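Local coordinates for protein urocanate hydratase (Paenibacillus sp. Soil724D2, PDB 7NED) that probably catalyses the NAD+-dependent hydration of thiourocanate in bacterial ergothioneine catabolism, and binds both NAD+ and urocanate, at residues N28-G33 against A46-N51; E298-L303 against F330-F335. All blocks are in the same frame, centred on the assembly; numbering follows the deposited sequence.

Contact 1 of 2, residues N28-G33 against A46-N51; sequences NVLENG and AKAARN. With EDO (1,2-ethanediol), chain D.
Leu30, in the last turn of helix 17-31, and Ala48, just past the short strand 46-47, bring the two backbones to their closest approach, with their CA atoms 7.2 Å apart. At that spacing a methyl group is enough to bridge the gap, and Ala48 supplies it: its CB points at the helix and touches CG2 of Val29 at 4.0 Å and CD2 of Leu30 at 3.9 Å, two methyls of the helix face that it fits against. Val29 starts out toward segment 46-51, whereas Leu30 starts out across it and only its end comes nearer. The second torsion of Leu30 sends CD1 on away from CA (chi2 170°) and leaves CD2, the other branch, turned toward the Ala48 methyl. All three residues are buried. Beyond them the helix ends: Asn32 leaves helical geometry, the carbonyl of Leu30 receives both Gly33 N and NE2 of Gln36, and Gly33 O accepts a hydrogen bond from an ethanediol molecule, probably a crystallisation additive. Within the urocanase N-terminal domain, the contact joins the C-terminal end of helix 17-31 to the hairpin-like pair 40-42/46-47, with the Val29 side chain about 8 Å from bound urocanate. Val41 of strand 40-42 touches both Val29 and Ala48, while Asn51 caps the following helix 52-64 through Ser54 N.

Contact 2 of 2, residues E298-L303 against F330-F335; sequences EAMLEL and FDIDIF
Ile332 reaches from the loop before strand 333-334 to the flank of helix 282-305, where Met300 and Leu301 receive it. The contact illustrates how one branched side chain can fill the angle between two neighbours on a helix. Here the helix packs beside the edge strand 333-334 of the parallel sheet in the Rossmann-like, NAD-binding domain. The backbones come nearest at Leu301 and Ile332, whose CA atoms are 7.1 Å apart. The dense part is made by the long arm of the isoleucine. Its CG1 stands opposite the carbonyl carbon (chi1 -73°) and the arm then runs on extended, sending CD1 forward to the helix. There CD1 lies 3.9 Å from CB of Met300, while the preceding carbon, CG1, packs 3.7 Å from CD2 of Leu301. The leucine meets this arm at a slant, with CG as well as CD2 close to CD1. Met300 makes its closest approach through CB, the base of its side chain. Val310 touches both Met300 and Ile332, and Tyr238 also packs on Met300; the apolar cluster continues toward strand 309-312 and helix 234-243. Beside the contact, backbone bonds join Ile332 O to Arg318 NH1 and Asp333 to Asp312.

The other margin is looser and lies towards solvent. Leu301 is partly exposed, and the same CD2 that packs on Ile332 comes 4.1 Å from CB of Asp331, an exposed residue that contributes its methylene. Val326 and Asn328, in the loop leading to this segment, also touch Leu301. With apolar carbons meeting throughout, the contact depends on van der Waals packing and the burial of Ile332 and Met300: it has shape complementarity but no directional bond between the segments to set its register.

In the fold
From the N terminus, helix 17-31 comes first, and contact 1 closes a short loop of twelve intervening residues that includes strand 40-42. The chain then lays down three strands of the mixed sheet (69-95) and five of the seven strands of the parallel sheet before contact 2 opens on helix 282-305. Contact 2 returns just before 333-334, an outermost strand, so its loop holds strand 309-312 and helix 317-323 of a beta-alpha-beta crossover to that strand. The contacts follow in series without nesting or crossing. The centres of contact 1 and contact 2 are 33 Å apart. The side chain of Val29 comes to about 8 Å from bound urocanate, and that of Met300 to about 11 Å from NAD.

Contact 1 of 2, residues N28-G33 against A46-N51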
loop_
_atom_site.group_PDB
_atom_site.type_symbol
_atom_site.label_atom_id
_atom_site.label_comp_id
_atom_site.label_asym_id
_atom_site.label_seq_id
_atom_site.Cartn_x
_atom_site.Cartn_y
_atom_site.Cartn_z
ATOM N N ASN A 28 -0.776 22.379 -14.430
ATOM C CA ASN A 28 0.645 22.563 -14.709
ATOM C C ASN A 28 1.310 21.274 -15.200
ATOM O O ASN A 28 2.193 21.328 -16.064
ATOM C CB ASN A 28 1.354 23.087 -13.457
ATOM C CG ASN A 28 2.787 23.505 -13.734
ATOM O OD1 ASN A 28 3.045 24.260 -14.688
ATOM N ND2 ASN A 28 3.734 23.029 -12.899
ATOM N N VAL A 29 0.939 20.102 -14.652
ATOM C CA VAL A 29 1.572 18.889 -15.174
ATOM C C VAL A 29 1.067 18.609 -16.585
ATOM O O VAL A 29 1.775 17.985 -17.386
ATOM C CB VAL A 29 1.378 17.650 -14.266
ATOM C CG1 VAL A 29 1.883 17.919 -12.846
ATOM C CG2 VAL A 29 -0.076 17.187 -14.246
ATOM N N LEU A 30 -0.167 19.019 -16.909
ATOM C CA LEU A 30 -0.635 18.852 -18.283
ATOM C C LEU A 30 0.045 19.869 -19.203
ATOM O O LEU A 30 0.463 19.535 -20.322
ATOM C CB LEU A 30 -2.168 18.967 -18.341
ATOM C CG LEU A 30 -2.931 17.780 -17.718
ATOM C CD1 LEU A 30 -4.436 18.059 -17.575
ATOM C CD2 LEU A 30 -2.721 16.512 -18.506
ATOM N N GLU A 31 0.239 21.091 -18.710
ATOM C CA GLU A 31 0.947 22.094 -19.494
ATOM C C GLU A 31 2.361 21.633 -19.833
ATOM O O GLU A 31 2.838 21.839 -20.960
ATOM C CB GLU A 31 0.977 23.424 -18.736
ATOM C CG GLU A 31 1.771 24.546 -19.472
ATOM C CD GLU A 31 1.636 25.907 -18.798
ATOM O OE1 GLU A 31 0.834 26.038 -17.828
ATOM O OE2 GLU A 31 2.341 26.852 -19.227
ATOM N N ASN A 32 3.063 21.031 -18.868
ATOM C CA ASN A 32 4.398 20.520 -19.115
ATOM C C ASN A 32 4.402 19.091 -19.624
ATOM O O ASN A 32 5.468 18.477 -19.681
ATOM C CB ASN A 32 5.253 20.622 -17.852
ATOM C CG ASN A 32 5.592 22.065 -17.518
ATOM O OD1 ASN A 32 5.748 22.875 -18.419
ATOM N ND2 ASN A 32 5.643 22.397 -16.233
ATOM N N GLY A 33 3.255 18.557 -19.997
ATOM C CA GLY A 33 3.179 17.154 -20.318
ATOM C C GLY A 33 3.723 16.873 -21.698
ATOM O O GLY A 33 3.637 17.704 -22.604
ATOM N N ALA A 46 2.703 7.763 -18.100
ATOM C CA ALA A 46 2.348 8.244 -16.772
ATOM C C ALA A 46 1.299 9.330 -16.939
ATOM O O ALA A 46 1.563 10.351 -17.562
ATOM C CB ALA A 46 3.574 8.762 -16.032
ATOM N N LYS A 47 0.104 9.108 -16.405
ATOM C CA LYS A 47 -1.019 9.965 -16.729
ATOM C C LYS A 47 -1.447 10.795 -15.528
ATOM O O LYS A 47 -1.328 10.372 -14.369
ATOM C CB LYS A 47 -2.180 9.100 -17.227
ATOM C CG LYS A 47 -1.896 8.457 -18.593
ATOM C CD LYS A 47 -3.146 7.846 -19.187
ATOM C CE LYS A 47 -2.971 7.407 -20.632
ATOM N NZ LYS A 47 -4.093 7.905 -21.510
ATOM N N ALA A 48 -2.002 11.961 -15.820
ATOM C CA ALA A 48 -2.476 12.860 -14.782
ATOM C C ALA A 48 -3.846 12.482 -14.253
ATOM O O ALA A 48 -4.221 12.954 -13.174
ATOM C CB ALA A 48 -2.534 14.287 -15.327
ATOM N N ALA A 49 -4.635 11.733 -15.024
ATOM C CA ALA A 49 -5.978 11.315 -14.609
ATOM C C ALA A 49 -6.335 10.113 -15.451
ATOM O O ALA A 49 -5.662 9.816 -16.430
ATOM C CB ALA A 49 -7.035 12.401 -14.801
ATOM N N ARG A 50 -7.416 9.426 -15.081
ATOM C CA ARG A 50 -7.670 8.182 -15.793
ATOM C C ARG A 50 -8.163 8.452 -17.206
ATOM O O ARG A 50 -7.867 7.684 -18.122
ATOM C CB ARG A 50 -8.675 7.307 -15.047
ATOM C CG ARG A 50 -8.732 5.930 -15.664
ATOM C CD ARG A 50 -9.710 5.039 -14.975
ATOM N NE ARG A 50 -9.494 4.956 -13.509
ATOM C CZ ARG A 50 -10.234 4.204 -12.708
ATOM N NH1 ARG A 50 -11.226 3.479 -13.227
ATOM N NH2 ARG A 50 -10.029 4.208 -11.395
ATOM N N ASN A 51 -8.890 9.536 -17.401
ATOM C CA ASN A 51 -9.509 9.833 -18.690
ATOM C C ASN A 51 -10.069 11.240 -18.581
ATOM O O ASN A 51 -10.020 11.866 -17.514
ATOM C CB ASN A 51 -10.585 8.799 -19.038
ATOM C CG ASN A 51 -11.512 8.532 -17.860
ATOM O OD1 ASN A 51 -12.042 9.477 -17.267
ATOM N ND2 ASN A 51 -11.689 7.264 -17.499
HETATM C C1 EDO D . 0.379 17.769 -26.886
HETATM O O1 EDO D . -0.589 16.780 -26.674
HETATM C C2 EDO D . 0.812 18.350 -25.574
HETATM O O2 EDO D . 1.796 17.578 -24.915
#

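Contact 2 of 2, residues E298-L303 against F330-F335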
loop_
_atom_site.group_PDB
_atom_site.type_symbol
_atom_site.label_atom_id
_atom_site.label_comp_id
_atom_site.label_asym_id
_atom_site.label_seq_id
_atom_site.Cartn_x
_atom_site.Cartn_y
_atom_site.Cartn_z
ATOM N N GLU A 298 24.127 -4.960 -23.795
ATOM C CA GLU A 298 25.361 -5.662 -24.138
ATOM C C GLU A 298 26.462 -4.672 -24.493
ATOM O O GLU A 298 27.608 -4.802 -24.054
ATOM C CB GLU A 298 25.122 -6.607 -25.311
ATOM C CG GLU A 298 24.526 -7.932 -24.902
ATOM C CD GLU A 298 25.499 -8.739 -24.065
ATOM O OE1 GLU A 298 26.558 -9.169 -24.588
ATOM O OE2 GLU A 298 25.154 -9.029 -22.898
ATOM N N ALA A 299 26.126 -3.678 -25.303
ATOM C CA ALA A 299 27.088 -2.628 -25.617
ATOM C C ALA A 299 27.536 -1.895 -24.352
ATOM O O ALA A 299 28.732 -1.639 -24.159
ATOM C CB ALA A 299 26.481 -1.674 -26.646
ATOM N N MET A 300 26.588 -1.546 -23.474
ATOM C CA MET A 300 26.947 -0.933 -22.198
ATOM C C MET A 300 27.891 -1.823 -21.410
ATOM O O MET A 300 28.853 -1.338 -20.799
ATOM C CB MET A 300 25.672 -0.639 -21.400
ATOM C CG MET A 300 24.770 0.332 -22.163
ATOM S SD MET A 300 23.232 0.718 -21.271
ATOM C CE MET A 300 23.809 1.360 -19.702
ATOM N N LEU A 301 27.645 -3.103 -21.397
ATOM C CA LEU A 301 28.483 -4.022 -20.666
ATOM C C LEU A 301 29.899 -4.051 -21.283
ATOM O O LEU A 301 30.850 -4.056 -20.599
ATOM C CB LEU A 301 27.851 -5.404 -20.614
ATOM C CG LEU A 301 26.740 -5.662 -19.604
ATOM C CD1 LEU A 301 26.004 -6.920 -19.941
ATOM C CD2 LEU A 301 27.240 -5.676 -18.192
ATOM N N GLU A 302 29.993 -3.981 -22.580
ATOM C CA GLU A 302 31.288 -3.981 -23.200
ATOM C C GLU A 302 32.012 -2.678 -22.878
ATOM O O GLU A 302 33.176 -2.688 -22.567
ATOM C CB GLU A 302 31.166 -4.209 -24.680
ATOM C CG GLU A 302 32.491 -4.314 -25.383
ATOM C CD GLU A 302 33.341 -5.529 -25.000
ATOM O OE1 GLU A 302 34.589 -5.355 -24.994
ATOM O OE2 GLU A 302 32.786 -6.635 -24.780
ATOM N N LEU A 303 31.288 -1.564 -22.925
ATOM C CA LEU A 303 31.886 -0.293 -22.611
ATOM C C LEU A 303 32.398 -0.300 -21.177
ATOM O O LEU A 303 33.435 0.226 -20.885
ATOM C CB LEU A 303 30.954 0.879 -22.900
ATOM C CG LEU A 303 30.573 1.105 -24.368
ATOM C CD1 LEU A 303 29.442 2.080 -24.568
ATOM C CD2 LEU A 303 31.759 1.400 -25.273
ATOM N N PHE A 330 22.944 -7.185 -14.373
ATOM C CA PHE A 330 23.039 -6.485 -13.098
ATOM C C PHE A 330 24.475 -6.340 -12.603
ATOM O O PHE A 330 24.689 -5.882 -11.476
ATOM C CB PHE A 330 22.137 -7.166 -12.075
ATOM C CG PHE A 330 20.719 -6.891 -12.338
ATOM C CD1 PHE A 330 20.104 -5.780 -11.773
ATOM C CD2 PHE A 330 20.007 -7.690 -13.213
ATOM C CE1 PHE A 330 18.780 -5.497 -12.050
ATOM C CE2 PHE A 330 18.662 -7.416 -13.499
ATOM C CZ PHE A 330 18.052 -6.311 -12.904
ATOM N N ASP A 331 25.456 -6.657 -13.457
ATOM C CA ASP A 331 26.817 -6.174 -13.232
ATOM C C ASP A 331 26.886 -4.653 -13.321
ATOM O O ASP A 331 27.780 -4.032 -12.739
ATOM C CB ASP A 331 27.775 -6.804 -14.253
ATOM C CG ASP A 331 28.059 -8.292 -13.991
ATOM O OD1 ASP A 331 27.618 -8.853 -12.964
ATOM O OD2 ASP A 331 28.697 -8.906 -14.867
ATOM N N ILE A 332 25.974 -4.044 -14.065
ATOM C CA ILE A 332 25.928 -2.596 -14.208
ATOM C C ILE A 332 25.336 -1.995 -12.944
ATOM O O ILE A 332 24.309 -2.469 -12.449
ATOM C CB ILE A 332 25.105 -2.218 -15.448
ATOM C CG1 ILE A 332 25.900 -2.547 -16.712
ATOM C CG2 ILE A 332 24.847 -0.734 -15.469
ATOM C CD1 ILE A 332 25.071 -2.441 -17.962
ATOM N N ASP A 333 25.977 -0.944 -12.430
ATOM C CA ASP A 333 25.550 -0.271 -11.215
ATOM C C ASP A 333 24.209 0.403 -11.408
ATOM O O ASP A 333 23.812 0.723 -12.521
ATOM C CB ASP A 333 26.548 0.798 -10.784
ATOM C CG ASP A 333 27.749 0.221 -10.082
ATOM O OD1 ASP A 333 28.899 0.379 -10.581
ATOM O OD2 ASP A 333 27.516 -0.411 -9.040
ATOM N N ILE A 334 23.517 0.629 -10.290
ATOM C CA ILE A 334 22.323 1.466 -10.259
ATOM C C ILE A 334 22.693 2.778 -9.585
ATOM O O ILE A 334 23.484 2.801 -8.636
ATOM C CB ILE A 334 21.158 0.762 -9.511
ATOM C CG1 ILE A 334 19.891 1.636 -9.489
ATOM C CG2 ILE A 334 21.564 0.383 -8.080
ATOM C CD1 ILE A 334 19.241 1.881 -10.889
ATOM N N PHE A 335 22.110 3.876 -10.059
ATOM C CA PHE A 335 22.576 5.174 -9.573
ATOM C C PHE A 335 22.292 5.397 -8.095
ATOM O O PHE A 335 22.939 6.247 -7.464
ATOM C CB PHE A 335 21.935 6.283 -10.387
ATOM C CG PHE A 335 20.505 6.559 -10.026
ATOM C CD1 PHE A 335 19.473 5.849 -10.616
ATOM C CD2 PHE A 335 20.190 7.578 -9.145
ATOM C CE1 PHE A 335 18.155 6.114 -10.292
ATOM C CE2 PHE A 335 18.860 7.861 -8.854
ATOM C CZ PHE A 335 17.858 7.129 -9.416
#